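Local coordinates for ADP-ribosylglycohydrolase (PDB 2YZV), which belongs to the ADP-ribosylglycohydrolase family, an all-helical fold, and binds magnesium ions, at residues A[128-133]-A[166-171]. Residues are numbered along the deposited sequence; the frame is centred on the assembly and turned at random.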
# COMPACT_ATOMS: atom_id res chain seq x y z
N ASN A 128 -6.08 6.00 5.35
CA ASN A 128 -5.13 5.00 4.87
C ASN A 128 -4.19 5.44 3.75
O ASN A 128 -3.44 4.62 3.23
CB ASN A 128 -5.88 3.76 4.41
CG ASN A 128 -6.95 4.08 3.39
OD1 ASN A 128 -6.85 5.06 2.66
ND2 ASN A 128 -7.97 3.23 3.32
N GLY A 129 -4.23 6.72 3.38
CA GLY A 129 -3.37 7.19 2.31
C GLY A 129 -1.89 6.81 2.42
O GLY A 129 -1.28 6.42 1.42
N PRO A 130 -1.29 6.91 3.61
CA PRO A 130 0.13 6.55 3.73
C PRO A 130 0.42 5.09 3.46
O PRO A 130 1.53 4.72 3.08
CB PRO A 130 0.46 6.93 5.18
CG PRO A 130 -0.54 7.99 5.51
CD PRO A 130 -1.80 7.45 4.88
N LEU A 131 -0.58 4.24 3.67
CA LEU A 131 -0.42 2.80 3.47
C LEU A 131 -0.49 2.38 2.02
O LEU A 131 0.20 1.46 1.60
CB LEU A 131 -1.51 2.03 4.23
CG LEU A 131 -1.74 2.34 5.70
CD1 LEU A 131 -2.82 1.40 6.23
CD2 LEU A 131 -0.45 2.16 6.48
N MET A 132 -1.34 3.06 1.26
CA MET A 132 -1.56 2.71 -0.14
C MET A 132 -0.38 2.93 -1.08
O MET A 132 -0.34 2.36 -2.17
CB MET A 132 -2.76 3.49 -0.68
CG MET A 132 -2.52 4.99 -0.73
SD MET A 132 -3.94 5.92 -1.34
CE MET A 132 -3.12 7.40 -1.95
N ARG A 133 0.58 3.74 -0.65
CA ARG A 133 1.73 4.08 -1.49
C ARG A 133 3.08 3.65 -0.94
O ARG A 133 4.12 3.97 -1.53
CB ARG A 133 1.75 5.60 -1.70
CG ARG A 133 2.06 6.36 -0.39
CD ARG A 133 1.85 7.87 -0.48
NE ARG A 133 2.20 8.50 0.80
CZ ARG A 133 1.48 9.45 1.40
NH1 ARG A 133 0.36 9.90 0.84
NH2 ARG A 133 1.88 9.93 2.57
N GLU A 166 1.71 5.16 12.95
CA GLU A 166 2.10 3.86 13.47
C GLU A 166 1.70 2.71 12.54
O GLU A 166 2.43 1.73 12.41
CB GLU A 166 1.47 3.64 14.85
CG GLU A 166 1.92 4.65 15.89
CD GLU A 166 1.24 4.44 17.23
OE1 GLU A 166 0.11 3.91 17.24
OE2 GLU A 166 1.83 4.82 18.26
N ALA A 167 0.55 2.83 11.89
CA ALA A 167 0.10 1.78 10.97
C ALA A 167 1.09 1.69 9.81
O ALA A 167 1.36 0.61 9.29
CB ALA A 167 -1.29 2.09 10.45
N THR A 168 1.63 2.84 9.41
CA THR A 168 2.59 2.88 8.32
C THR A 168 3.88 2.18 8.74
O THR A 168 4.48 1.45 7.96
CB THR A 168 2.89 4.34 7.90
OG1 THR A 168 1.67 4.98 7.52
CG2 THR A 168 3.86 4.36 6.71
N GLU A 169 4.29 2.40 9.99
CA GLU A 169 5.50 1.75 10.49
C GLU A 169 5.31 0.24 10.53
O GLU A 169 6.23 -0.52 10.19
CB GLU A 169 5.84 2.28 11.89
CG GLU A 169 6.11 3.78 11.92
CD GLU A 169 6.40 4.29 13.31
OE1 GLU A 169 5.74 3.82 14.27
OE2 GLU A 169 7.26 5.18 13.46
N VAL A 170 4.13 -0.20 10.94
CA VAL A 170 3.83 -1.62 11.01
C VAL A 170 3.86 -2.22 9.60
O VAL A 170 4.43 -3.30 9.39
CB VAL A 170 2.44 -1.89 11.67
CG1 VAL A 170 2.09 -3.37 11.57
CG2 VAL A 170 2.49 -1.48 13.14
N LEU A 171 3.29 -1.53 8.61
CA LEU A 171 3.32 -2.05 7.25
C LEU A 171 4.75 -2.06 6.70
O LEU A 171 5.12 -2.96 5.96
CB LEU A 171 2.40 -1.23 6.33
CG LEU A 171 2.27 -1.77 4.89
CD1 LEU A 171 1.70 -3.18 4.91
CD2 LEU A 171 1.35 -0.85 4.09
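Leu131 has the largest share of this contact, packing against Ala167, Thr168 and Leu171 of helix 162-179, and its side chain can be followed outward. Leu131 CB comes first and meets the methyl Leu171 CD2 at 4.1 Å. CG lies anti to the carbonyl carbon (chi1 -51°), which swings the branched end over to the neighbouring helix. There Leu131 CD2 settles on the backbone between Ala167 and Thr168, 3.6 Å from Thr168 CA. The same methyl, Leu131 CD2, is 4.1 Å from Ala167 CB. Leu131 CD2 also lies 3.7 Å from the hydroxyl Thr168 OG1. Leu171 reaches back one turn further along. With chi1 at -176°, it extends toward the 128-133 segment, and Leu171 CD2 lies 3.6 Å from Leu131 O.

The protein has the all-helical fold of the ADP-ribosylglycohydrolase family, and this contact is buried near its centre. It joins the short turn at 129-132 to a long helix. Helix 252-267 adds Val258, which touches both leucines, and Gln261, whose NE2 hydrogen-bonds to Leu131 O. Asn128 ND2, at the start of the same segment, hydrogen-bonds to Asp251 OD2, and Asp251 is a magnesium ligand.

At the other end of the contact, Pro130 CB packs 3.3 Å from Thr168 OG1. No hydrogen bond crosses between the segments. The threonine hydroxyl hydrogen-bonds to Ala164 O within its own helix, while Ala151 and Ala155 of helix 147-156 touch the Thr168 side chain.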